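Local coordinates for protein heme oxygenase 1 (PDB 1P3U) that binds heme through an axial histidine and, as a member of the heme oxygenase family, probably breaks the porphyrin ring open by oxidation, at residues K67-L72 against E158-L163; D57-D62 against G109-A114; Y42-K47 against R189-L194; M75-A80 against A139-P144. One frame throughout, in Å; residues are numbered along the deposited sequence.

Interaction 1: residues K67-L72 against E158-L163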
# COMPACT_ATOMS: atom_id res chain seq x y z
N LYS A 67 19.35 -7.81 0.56
CA LYS A 67 20.77 -7.72 0.92
C LYS A 67 21.06 -6.33 1.47
O LYS A 67 21.98 -6.15 2.28
CB LYS A 67 21.64 -7.97 -0.32
CG LYS A 67 21.77 -9.44 -0.71
CD LYS A 67 22.45 -10.24 0.39
CE LYS A 67 22.76 -11.65 -0.08
NZ LYS A 67 23.46 -12.45 0.97
N ALA A 68 20.28 -5.35 1.03
CA ALA A 68 20.45 -3.97 1.47
C ALA A 68 19.49 -3.63 2.61
O ALA A 68 19.74 -2.73 3.41
CB ALA A 68 20.21 -3.02 0.30
N ILE A 69 18.37 -4.35 2.66
CA ILE A 69 17.36 -4.15 3.69
C ILE A 69 17.09 -5.49 4.36
O ILE A 69 16.25 -6.27 3.90
CB ILE A 69 16.04 -3.62 3.08
CG1 ILE A 69 16.32 -2.35 2.27
CG2 ILE A 69 15.03 -3.35 4.17
CD1 ILE A 69 15.10 -1.81 1.52
N PRO A 70 17.80 -5.78 5.46
CA PRO A 70 17.64 -7.05 6.19
C PRO A 70 16.23 -7.33 6.69
O PRO A 70 15.60 -6.49 7.32
CB PRO A 70 18.64 -6.90 7.33
CG PRO A 70 18.62 -5.42 7.60
CD PRO A 70 18.67 -4.85 6.20
N GLU A 71 15.74 -8.53 6.40
CA GLU A 71 14.41 -8.97 6.82
C GLU A 71 13.27 -8.33 6.03
O GLU A 71 12.11 -8.38 6.46
CB GLU A 71 14.22 -8.69 8.31
CG GLU A 71 15.30 -9.27 9.20
CD GLU A 71 15.23 -10.78 9.28
OE1 GLU A 71 14.30 -11.30 9.95
OE2 GLU A 71 16.09 -11.45 8.67
N LEU A 72 13.58 -7.74 4.88
CA LEU A 72 12.53 -7.10 4.08
C LEU A 72 11.46 -8.10 3.66
O LEU A 72 10.28 -7.76 3.57
CB LEU A 72 13.13 -6.46 2.83
CG LEU A 72 12.11 -5.90 1.83
CD1 LEU A 72 11.39 -4.70 2.44
CD2 LEU A 72 12.81 -5.50 0.55
N GLU A 158 15.63 4.44 7.24
CA GLU A 158 17.08 4.49 7.32
C GLU A 158 17.65 3.65 6.17
O GLU A 158 18.52 4.09 5.43
CB GLU A 158 17.56 3.93 8.66
CG GLU A 158 17.07 4.70 9.88
CD GLU A 158 17.72 6.06 10.02
OE1 GLU A 158 17.65 6.86 9.07
OE2 GLU A 158 18.29 6.34 11.10
N HIS A 159 17.13 2.43 6.04
CA HIS A 159 17.58 1.52 4.98
C HIS A 159 17.33 2.10 3.59
O HIS A 159 18.20 1.99 2.72
CB HIS A 159 16.86 0.17 5.13
CG HIS A 159 17.33 -0.64 6.30
ND1 HIS A 159 16.46 -1.28 7.15
CD2 HIS A 159 18.57 -0.93 6.74
CE1 HIS A 159 17.15 -1.93 8.07
NE2 HIS A 159 18.43 -1.73 7.85
N LEU A 160 16.17 2.70 3.38
CA LEU A 160 15.84 3.29 2.09
C LEU A 160 16.85 4.37 1.72
O LEU A 160 17.35 4.41 0.60
CB LEU A 160 14.44 3.93 2.12
CG LEU A 160 13.22 3.02 2.06
CD1 LEU A 160 11.97 3.89 2.13
CD2 LEU A 160 13.23 2.20 0.78
N ASN A 161 17.14 5.24 2.68
CA ASN A 161 18.10 6.32 2.47
C ASN A 161 19.51 5.75 2.29
O ASN A 161 20.33 6.32 1.57
CB ASN A 161 18.08 7.28 3.66
CG ASN A 161 16.83 8.15 3.69
OD1 ASN A 161 16.45 8.68 4.74
ND2 ASN A 161 16.20 8.34 2.53
N ALA A 162 19.78 4.62 2.95
CA ALA A 162 21.09 3.98 2.88
C ALA A 162 21.36 3.26 1.56
O ALA A 162 22.45 2.72 1.35
CB ALA A 162 21.25 3.00 4.04
N LEU A 163 20.36 3.23 0.68
CA LEU A 163 20.54 2.60 -0.62
C LEU A 163 21.46 3.52 -1.39
O LEU A 163 22.10 3.12 -2.37
CB LEU A 163 19.20 2.47 -1.35
CG LEU A 163 18.13 1.59 -0.70
CD1 LEU A 163 16.87 1.59 -1.55
CD2 LEU A 163 18.66 0.17 -0.52
O HOH W 1 20.27 0.16 2.99
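Pro70 sets the CD-CG edge of its ring over one face of the His159 imidazole, in a CH-pi contact made by CD, with Pro70 CD 3.9 Å from the ring centroid and 25° off the normal. The proline is displaced toward the rim of the ring, where Pro70 CD comes within 3.5 Å of His159 NE2 and Pro70 CG also faces the NE2-CE1 side. With CG anti to its own carbonyl carbon (chi1 -72°), His159 carries its ring out from helix 149-161 to meet the proline coming from the opposite direction.

The remaining side-chain contacts are apolar. Ile69 runs obliquely to His159: Ile69 CG1 packs on His159 CB at 3.8 Å, while the CG2 branch reaches the ND1 side of the ring. Beyond the last turn of the helix, Leu163 sends its CD2 methyl against Ala68 CB at 3.6 Å. More loosely, Ile69 CD1 approaches Leu160 CD2. The Leu163 side chain also touches Ile108 of helix 104-119.

Polar contact between the segments is made through water. One water donates both its hydrogens, to Ala68 O at 3.0 Å and to His159 O at 2.8 Å, so it ties two backbone carbonyls that could not bond to each other.

Within 67-72 the chain leaves helix 63-68 and folds into a type II beta turn from Ile69 to Leu72, closed by Leu72 N to Ile69 O at 3.2 Å. The arrangement is a turn packed against the C-terminal end of helix 149-161, plain helix-to-loop packing at the margin of the all-helical heme oxygenase fold.

Interaction 2: residues D57-D62 against G109-A114. With HEM (protoporphyrin IX containing Fe), chain B.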
# COMPACT_ATOMS: atom_id res chain seq x y z
N ASP A 57 4.58 -8.18 -3.91
CA ASP A 57 5.12 -9.35 -3.23
C ASP A 57 6.52 -9.73 -3.68
O ASP A 57 7.37 -10.03 -2.85
CB ASP A 57 4.21 -10.56 -3.40
CG ASP A 57 4.47 -11.63 -2.35
OD1 ASP A 57 4.75 -12.79 -2.72
OD2 ASP A 57 4.39 -11.29 -1.15
N HIS A 58 6.76 -9.71 -4.99
CA HIS A 58 8.08 -10.08 -5.53
C HIS A 58 9.16 -9.06 -5.18
O HIS A 58 10.36 -9.39 -5.20
CB HIS A 58 8.02 -10.24 -7.05
CG HIS A 58 7.87 -8.95 -7.79
ND1 HIS A 58 6.71 -8.20 -7.75
CD2 HIS A 58 8.73 -8.26 -8.58
CE1 HIS A 58 6.87 -7.11 -8.48
NE2 HIS A 58 8.08 -7.12 -8.99
N ILE A 59 8.75 -7.84 -4.86
CA ILE A 59 9.69 -6.79 -4.49
C ILE A 59 10.15 -7.00 -3.05
O ILE A 59 11.34 -6.89 -2.74
CB ILE A 59 9.04 -5.39 -4.65
CG1 ILE A 59 8.64 -5.20 -6.12
CG2 ILE A 59 10.02 -4.29 -4.22
CD1 ILE A 59 7.89 -3.91 -6.40
N TYR A 60 9.22 -7.33 -2.16
CA TYR A 60 9.57 -7.58 -0.77
C TYR A 60 10.49 -8.79 -0.65
O TYR A 60 11.30 -8.87 0.27
CB TYR A 60 8.32 -7.82 0.09
CG TYR A 60 7.67 -6.55 0.61
CD1 TYR A 60 6.57 -6.00 -0.03
CD2 TYR A 60 8.18 -5.90 1.73
CE1 TYR A 60 5.98 -4.83 0.43
CE2 TYR A 60 7.60 -4.72 2.21
CZ TYR A 60 6.50 -4.19 1.55
OH TYR A 60 5.91 -3.04 2.03
N LYS A 61 10.35 -9.73 -1.58
CA LYS A 61 11.16 -10.96 -1.57
C LYS A 61 12.40 -10.86 -2.47
O LYS A 61 13.15 -11.83 -2.60
CB LYS A 61 10.31 -12.15 -2.04
CG LYS A 61 9.21 -12.58 -1.08
CD LYS A 61 8.31 -13.63 -1.73
CE LYS A 61 7.17 -14.04 -0.80
NZ LYS A 61 6.16 -14.85 -1.53
N ASP A 62 12.61 -9.70 -3.08
CA ASP A 62 13.75 -9.51 -3.97
C ASP A 62 15.09 -9.77 -3.30
O ASP A 62 15.43 -9.14 -2.30
CB ASP A 62 13.72 -8.09 -4.55
CG ASP A 62 14.77 -7.87 -5.61
OD1 ASP A 62 15.95 -7.64 -5.25
OD2 ASP A 62 14.42 -7.94 -6.81
N GLY A 109 10.28 2.50 -5.73
CA GLY A 109 9.18 3.43 -5.52
C GLY A 109 7.93 2.70 -5.07
O GLY A 109 7.18 3.19 -4.23
N TRP A 110 7.69 1.52 -5.64
CA TRP A 110 6.54 0.71 -5.28
C TRP A 110 6.70 0.22 -3.85
O TRP A 110 5.72 0.11 -3.10
CB TRP A 110 6.39 -0.51 -6.20
CG TRP A 110 5.80 -0.21 -7.54
CD1 TRP A 110 6.35 0.55 -8.53
CD2 TRP A 110 4.52 -0.64 -8.02
NE1 TRP A 110 5.49 0.63 -9.60
CE2 TRP A 110 4.36 -0.10 -9.32
CE3 TRP A 110 3.50 -1.43 -7.49
CZ2 TRP A 110 3.21 -0.32 -10.09
CZ3 TRP A 110 2.36 -1.65 -8.25
CH2 TRP A 110 2.23 -1.09 -9.54
N LEU A 111 7.93 -0.11 -3.46
CA LEU A 111 8.19 -0.58 -2.12
C LEU A 111 7.88 0.53 -1.11
O LEU A 111 7.31 0.29 -0.05
CB LEU A 111 9.64 -1.03 -1.99
CG LEU A 111 10.05 -1.54 -0.61
CD1 LEU A 111 9.22 -2.76 -0.24
CD2 LEU A 111 11.54 -1.89 -0.62
N TYR A 112 8.27 1.75 -1.46
CA TYR A 112 8.01 2.91 -0.59
C TYR A 112 6.51 3.08 -0.42
O TYR A 112 6.01 3.31 0.69
CB TYR A 112 8.59 4.18 -1.22
CG TYR A 112 7.99 5.45 -0.66
CD1 TYR A 112 8.32 5.89 0.62
CD2 TYR A 112 7.04 6.17 -1.38
CE1 TYR A 112 7.71 7.01 1.18
CE2 TYR A 112 6.42 7.29 -0.84
CZ TYR A 112 6.76 7.70 0.45
OH TYR A 112 6.15 8.80 0.99
N CYS A 113 5.79 2.96 -1.53
CA CYS A 113 4.34 3.11 -1.52
C CYS A 113 3.69 2.07 -0.59
O CYS A 113 2.90 2.43 0.28
CB CYS A 113 3.81 2.96 -2.94
SG CYS A 113 2.04 3.20 -3.10
N ALA A 114 4.03 0.80 -0.78
CA ALA A 114 3.46 -0.27 0.03
C ALA A 114 3.81 -0.23 1.51
O ALA A 114 2.95 -0.46 2.37
CB ALA A 114 3.87 -1.63 -0.54
CHA HEM B . 1.34 7.74 5.21
CHB HEM B . -3.43 8.28 5.83
CHC HEM B . -4.21 5.06 2.26
CHD HEM B . 0.53 5.04 1.26
C1A HEM B . 0.11 8.08 5.74
C2A HEM B . -0.06 8.93 6.93
C3A HEM B . -1.38 9.13 7.05
C4A HEM B . -2.04 8.38 5.98
CMA HEM B . -2.03 10.01 8.10
CAA HEM B . 1.07 9.45 7.84
CBA HEM B . 1.25 8.55 9.05
CGA HEM B . 2.42 8.97 9.91
O1A HEM B . 2.55 8.44 11.04
O2A HEM B . 3.21 9.83 9.47
C1B HEM B . -4.05 7.50 4.83
C2B HEM B . -5.48 7.25 4.78
C3B HEM B . -5.71 6.31 3.83
C4B HEM B . -4.39 5.98 3.29
CMB HEM B . -6.50 7.92 5.69
CAB HEM B . -6.92 5.71 3.41
CBB HEM B . -8.23 6.31 3.43
C1C HEM B . -2.97 4.75 1.71
C2C HEM B . -2.80 3.84 0.58
C3C HEM B . -1.48 3.89 0.24
C4C HEM B . -0.85 4.78 1.21
CMC HEM B . -3.88 2.91 0.02
CAC HEM B . -0.82 3.28 -0.83
CBC HEM B . -1.26 2.16 -1.65
C1D HEM B . 1.16 5.83 2.23
C2D HEM B . 2.58 6.18 2.22
C3D HEM B . 2.81 6.90 3.34
C4D HEM B . 1.53 7.02 4.03
CMD HEM B . 3.61 5.75 1.19
CAD HEM B . 4.18 7.35 3.82
CBD HEM B . 4.34 8.85 3.85
CGD HEM B . 5.72 9.26 4.33
O1D HEM B . 6.68 9.16 3.53
O2D HEM B . 5.84 9.67 5.50
NA HEM B . -1.11 7.74 5.18
NB HEM B . -3.38 6.71 3.90
NC HEM B . -1.78 5.32 2.09
ND HEM B . 0.52 6.42 3.30
FE HEM B . -1.43 6.55 3.62
O HOH W 2 3.22 -3.73 2.64
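Leu111 presses one methyl, CD1, onto the face of the Tyr60 ring, a CH-pi contact with Leu111 CD1 3.6 Å from the centroid and 16° off the normal. Its position is shifted toward the CE2-CZ side of the ring. With CG anti to the backbone N (chi1 179°), Leu111 directs this branch across to the phenol. Ala114 CB meets the same ring at its edge, 4.0 Å from Tyr60 CE1, so the tyrosine is bounded on a face and along a side by residues about one helical turn apart.

Aliphatic packing continues through Ile59. Its CD1 methyl touches Trp110 CB at 3.7 Å, the two side chains crossing at about a right angle, and its CG2 branch slides past Leu111 CB in the opposite direction.

The hydroxyl of Tyr60 has polar partners of its own: it is hydrogen-bonded to Glu115 and accepts from a water 2.8 Å from Tyr60 OH; that water also donates weakly to Ala114 O.

Helix 104-119 turns other side chains to the heme. Tyr112 OH donates to propionate oxygen O1D at 2.6 Å, in the plane of the tyrosine ring, while the heme methyl CMD lies over a face of that ring. Cys113 SG approaches the heme vinyl atom CAC.

The chemistry is thus divided between sides of one helix: buried hydrocarbon and phenol fix helix 104-119 against helix 39-60, while Tyr112 holds the heme by a directed bond to a propionate that is probably charged.

Interaction 3: residues Y42-K47 against R189-L194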
# COMPACT_ATOMS: atom_id res chain seq x y z
N TYR A 42 -16.55 -3.84 2.49
CA TYR A 42 -15.27 -4.09 3.14
C TYR A 42 -14.56 -5.20 2.36
O TYR A 42 -13.33 -5.20 2.24
CB TYR A 42 -15.45 -4.55 4.60
CG TYR A 42 -14.14 -4.69 5.34
CD1 TYR A 42 -13.37 -3.57 5.65
CD2 TYR A 42 -13.64 -5.95 5.69
CE1 TYR A 42 -12.14 -3.69 6.29
CE2 TYR A 42 -12.40 -6.08 6.33
CZ TYR A 42 -11.66 -4.95 6.63
OH TYR A 42 -10.43 -5.05 7.25
N ILE A 43 -15.34 -6.12 1.82
CA ILE A 43 -14.78 -7.21 1.03
C ILE A 43 -14.21 -6.65 -0.26
O ILE A 43 -13.18 -7.10 -0.73
CB ILE A 43 -15.85 -8.29 0.74
CG1 ILE A 43 -16.10 -9.10 2.02
CG2 ILE A 43 -15.39 -9.21 -0.39
CD1 ILE A 43 -17.17 -10.16 1.88
N LYS A 44 -14.89 -5.65 -0.83
CA LYS A 44 -14.38 -5.04 -2.06
C LYS A 44 -13.06 -4.35 -1.71
O LYS A 44 -12.11 -4.37 -2.50
CB LYS A 44 -15.38 -4.03 -2.63
CG LYS A 44 -16.55 -4.69 -3.36
CD LYS A 44 -17.55 -3.67 -3.89
CE LYS A 44 -18.69 -4.38 -4.63
NZ LYS A 44 -19.81 -3.46 -4.99
N PHE A 45 -12.99 -3.76 -0.52
CA PHE A 45 -11.77 -3.10 -0.09
C PHE A 45 -10.65 -4.14 0.05
O PHE A 45 -9.52 -3.91 -0.37
CB PHE A 45 -11.96 -2.39 1.24
CG PHE A 45 -10.70 -1.76 1.78
CD1 PHE A 45 -10.12 -0.68 1.13
CD2 PHE A 45 -10.07 -2.29 2.90
CE1 PHE A 45 -8.92 -0.13 1.59
CE2 PHE A 45 -8.88 -1.75 3.38
CZ PHE A 45 -8.30 -0.67 2.72
N LEU A 46 -10.97 -5.29 0.66
CA LEU A 46 -9.96 -6.34 0.83
C LEU A 46 -9.46 -6.89 -0.50
O LEU A 46 -8.29 -7.27 -0.62
CB LEU A 46 -10.51 -7.50 1.66
CG LEU A 46 -10.79 -7.22 3.14
CD1 LEU A 46 -11.29 -8.50 3.80
CD2 LEU A 46 -9.54 -6.71 3.84
N LYS A 47 -10.33 -6.94 -1.50
CA LYS A 47 -9.91 -7.44 -2.81
C LYS A 47 -8.93 -6.45 -3.42
O LYS A 47 -7.93 -6.83 -4.01
CB LYS A 47 -11.13 -7.64 -3.72
CG LYS A 47 -11.98 -8.83 -3.31
CD LYS A 47 -13.19 -9.03 -4.22
CE LYS A 47 -13.98 -10.28 -3.82
NZ LYS A 47 -15.23 -10.43 -4.63
N ARG A 189 -10.96 1.58 -8.78
CA ARG A 189 -12.07 1.90 -9.67
C ARG A 189 -12.72 0.65 -10.27
O ARG A 189 -13.94 0.55 -10.36
CB ARG A 189 -11.59 2.82 -10.80
CG ARG A 189 -11.13 4.20 -10.33
CD ARG A 189 -10.29 4.89 -11.39
NE ARG A 189 -9.80 6.19 -10.96
CZ ARG A 189 -8.56 6.63 -11.18
NH1 ARG A 189 -7.69 5.87 -11.84
NH2 ARG A 189 -8.19 7.83 -10.75
N GLU A 190 -11.90 -0.32 -10.66
CA GLU A 190 -12.44 -1.54 -11.23
C GLU A 190 -13.20 -2.34 -10.18
O GLU A 190 -14.30 -2.85 -10.42
CB GLU A 190 -11.32 -2.38 -11.87
CG GLU A 190 -10.81 -1.81 -13.19
CD GLU A 190 -9.85 -2.75 -13.92
OE1 GLU A 190 -10.05 -3.98 -13.83
OE2 GLU A 190 -8.92 -2.24 -14.59
N THR A 191 -12.62 -2.42 -8.99
CA THR A 191 -13.21 -3.18 -7.90
C THR A 191 -14.51 -2.57 -7.37
O THR A 191 -15.41 -3.30 -6.96
CB THR A 191 -12.21 -3.33 -6.76
OG1 THR A 191 -11.00 -3.89 -7.27
CG2 THR A 191 -12.77 -4.24 -5.67
N PHE A 192 -14.60 -1.25 -7.37
CA PHE A 192 -15.81 -0.59 -6.88
C PHE A 192 -16.74 -0.13 -7.99
O PHE A 192 -17.70 0.61 -7.75
CB PHE A 192 -15.45 0.59 -5.96
CG PHE A 192 -14.98 0.17 -4.59
CD1 PHE A 192 -13.66 -0.22 -4.39
CD2 PHE A 192 -15.86 0.13 -3.51
CE1 PHE A 192 -13.22 -0.65 -3.14
CE2 PHE A 192 -15.44 -0.30 -2.26
CZ PHE A 192 -14.11 -0.69 -2.07
N GLY A 193 -16.46 -0.57 -9.21
CA GLY A 193 -17.30 -0.23 -10.35
C GLY A 193 -17.37 1.23 -10.77
O GLY A 193 -18.44 1.70 -11.16
N LEU A 194 -16.24 1.93 -10.70
CA LEU A 194 -16.18 3.33 -11.09
C LEU A 194 -15.60 3.48 -12.48
O LEU A 194 -14.92 2.57 -12.98
CB LEU A 194 -15.30 4.12 -10.12
CG LEU A 194 -15.58 3.93 -8.63
CD1 LEU A 194 -14.62 4.81 -7.82
CD2 LEU A 194 -17.03 4.30 -8.33
O HOH W 3 -18.43 -2.72 -7.73
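Lys44 lays the root of its side chain over one face of the Phe192 ring, Lys44 CB standing 3.9 Å from the centroid and 24° off the normal, a CH-pi contact offset toward the CZ-CE2 rim. Phe192 CG is anti to its carbonyl carbon (chi1 -75°), which swings the ring back toward helix 39-60 although its CB starts off alongside. The ring tip also reaches the backbone, with Phe192 CZ 3.6 Å from Phe45 N.

Beyond CG the lysine is fully extended, every torsion near 180°, and its methylenes run past Thr191 O. At the end of this chain Lys44 NZ donates to a water at 3.2 Å, and the same water donates to Thr191 O. The ammonium also has a long, weak ion pair with Glu40.

Thr191 meets helix 39-60 with its methyl. Its chi1 of -54° places CG2 anti to the backbone N, where Thr191 CG2 packs closely on Lys44 O at 3.2 Å and, more loosely, on Lys47 CB. The same rotation puts OG1 anti to the carbonyl carbon, beside the backbone N, and OG1 bonds Val187 O within its own helix.

Helix 167-191 ends here in a Schellman motif: Gly193, with positive phi, is the C-prime residue, Leu194 N bonds Arg189 O at 2.7 Å, and the Gly193 N to Glu190 O bond is weak. The arrangement is a Schellman-capped C-terminus of helix 167-191, packed against the early turns of helix 39-60 in the all-helical heme oxygenase fold.

Interaction 4: residues M75-A80 against A139-P144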
# COMPACT_ATOMS: atom_id res chain seq x y z
N MET A 75 8.34 -8.40 5.82
CA MET A 75 7.45 -7.26 5.95
C MET A 75 6.20 -7.37 5.07
O MET A 75 5.24 -6.63 5.27
CB MET A 75 8.19 -5.96 5.60
CG MET A 75 9.21 -5.52 6.63
SD MET A 75 9.91 -3.92 6.18
CE MET A 75 11.56 -4.39 5.74
N ALA A 76 6.23 -8.29 4.11
CA ALA A 76 5.10 -8.48 3.19
C ALA A 76 3.79 -8.71 3.94
O ALA A 76 3.75 -9.44 4.93
CB ALA A 76 5.38 -9.64 2.25
N ARG A 77 2.72 -8.08 3.45
CA ARG A 77 1.41 -8.19 4.08
C ARG A 77 0.38 -8.90 3.20
O ARG A 77 -0.79 -8.99 3.56
CB ARG A 77 0.90 -6.80 4.45
CG ARG A 77 1.79 -6.09 5.46
CD ARG A 77 1.73 -4.58 5.29
NE ARG A 77 0.40 -4.05 5.57
CZ ARG A 77 -0.03 -2.87 5.14
NH1 ARG A 77 0.75 -2.11 4.39
NH2 ARG A 77 -1.25 -2.46 5.45
N TYR A 78 0.82 -9.41 2.05
CA TYR A 78 -0.08 -10.11 1.15
C TYR A 78 -0.76 -11.29 1.85
O TYR A 78 -1.96 -11.51 1.70
CB TYR A 78 0.69 -10.58 -0.08
CG TYR A 78 -0.11 -11.43 -1.04
CD1 TYR A 78 -1.39 -11.05 -1.45
CD2 TYR A 78 0.43 -12.61 -1.56
CE1 TYR A 78 -2.11 -11.82 -2.36
CE2 TYR A 78 -0.28 -13.38 -2.47
CZ TYR A 78 -1.54 -12.98 -2.87
OH TYR A 78 -2.23 -13.74 -3.78
N ASP A 79 0.01 -12.05 2.63
CA ASP A 79 -0.55 -13.20 3.35
C ASP A 79 -1.63 -12.74 4.33
O ASP A 79 -2.69 -13.36 4.43
CB ASP A 79 0.54 -13.96 4.11
CG ASP A 79 1.52 -14.66 3.19
OD1 ASP A 79 1.08 -15.16 2.13
OD2 ASP A 79 2.72 -14.73 3.52
N ALA A 80 -1.36 -11.65 5.03
CA ALA A 80 -2.31 -11.11 6.00
C ALA A 80 -3.63 -10.73 5.33
O ALA A 80 -4.70 -11.04 5.84
CB ALA A 80 -1.71 -9.90 6.71
N ALA A 139 -8.96 -7.66 9.94
CA ALA A 139 -8.06 -6.53 9.74
C ALA A 139 -6.62 -6.82 10.15
O ALA A 139 -5.93 -5.96 10.69
CB ALA A 139 -8.59 -5.30 10.49
N ARG A 140 -6.18 -8.04 9.88
CA ARG A 140 -4.82 -8.45 10.22
C ARG A 140 -3.80 -7.63 9.44
O ARG A 140 -2.73 -7.30 9.96
CB ARG A 140 -4.63 -9.93 9.88
CG ARG A 140 -5.65 -10.87 10.52
CD ARG A 140 -5.67 -12.19 9.75
NE ARG A 140 -6.64 -13.15 10.26
CZ ARG A 140 -6.38 -14.07 11.20
NH1 ARG A 140 -5.17 -14.16 11.75
NH2 ARG A 140 -7.34 -14.91 11.57
N HIS A 141 -4.12 -7.31 8.18
CA HIS A 141 -3.19 -6.56 7.35
C HIS A 141 -3.08 -5.08 7.71
O HIS A 141 -2.21 -4.38 7.19
CB HIS A 141 -3.54 -6.70 5.86
CG HIS A 141 -4.64 -5.79 5.41
ND1 HIS A 141 -5.97 -6.03 5.67
CD2 HIS A 141 -4.61 -4.64 4.69
CE1 HIS A 141 -6.71 -5.08 5.13
NE2 HIS A 141 -5.91 -4.22 4.53
N LEU A 142 -3.97 -4.62 8.58
CA LEU A 142 -3.97 -3.22 8.99
C LEU A 142 -3.42 -3.01 10.40
O LEU A 142 -3.20 -1.87 10.82
CB LEU A 142 -5.39 -2.65 8.90
CG LEU A 142 -6.02 -2.60 7.50
CD1 LEU A 142 -7.49 -2.19 7.62
CD2 LEU A 142 -5.26 -1.62 6.63
N ALA A 143 -3.20 -4.10 11.13
CA ALA A 143 -2.69 -4.02 12.49
C ALA A 143 -1.28 -3.42 12.52
O ALA A 143 -0.51 -3.59 11.57
CB ALA A 143 -2.68 -5.40 13.13
N PRO A 144 -0.94 -2.70 13.60
CA PRO A 144 0.39 -2.08 13.71
C PRO A 144 1.50 -3.11 13.84
O PRO A 144 1.30 -4.19 14.39
CB PRO A 144 0.25 -1.23 14.97
CG PRO A 144 -0.65 -2.06 15.82
CD PRO A 144 -1.72 -2.49 14.83
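Arg77 grips the carbonyl oxygen of His141 side-on with two nitrogens. Arg77 NH2 donates to His141 O at 2.8 Å with an N-H...O angle of 155°, and Arg77 NE donates to the same atom at 3.1 Å in a more bent bond of 139°. The oxygen lies almost in the guanidinium plane; NE approaches it in the carbonyl plane, whereas NH2 is tilted 24° from it. A bend at chi3 turns the otherwise outstretched arginine so that this edge faces the loop. The third nitrogen, Arg77 NH1, bonds Ser117 of helix 104-119, so a buried cation spans two elements of the fold.

The polar groups of the loop turn to neighbouring helices. His141 ND1 is bonded to Asp84 and His141 NE2 weakly to Gln49, while Arg140 forms a salt bridge with Asp87. The segment 139-144 belongs to the long connection between helix 122-129 and helix 149-161 of the all-helical heme oxygenase fold, and these bonds tie it to the later turns of helix 78-87 and, weakly, to helix 39-60.

Apolar packing lies next to this polar core. Ala80 CB sits against the His141 backbone and side chain, 3.7 Å from His141 CA and 3.8 Å from His141 CB. Farther out, Arg140 CB passes 4.2 Å from Ala80 O before the rest of its chain leads off to Asp87. Leu142 CD2 lies at the edge of the guanidinium, 4.3 Å from Arg77 NH2.

How the interactions relate
Interactions 1, 2 and 4 all touch one another, and interaction 3 joins them through interaction 4, Leu46 on His141; it lies on the opposite side of the chain's centre from 1 and 2. Interactions 1 and 2, centres about 12 Å apart, touch through Leu72 on Tyr60 and Leu111; interactions 2 and 4, about 14 Å apart, through Tyr60 on Met75. Interactions 2 and 3 share helix 39-60, centres about 22 Å apart. Along the chain, interaction 3 encloses the others, interaction 4 is nested within interaction 1, and the segments of interaction 2 alternate with those of 1 and of 4. Together they tie helix 39-60 and its neighbours to helices 104-119 and 167-191 and loop 139-144; interaction 2 holds heme-binding Tyr112.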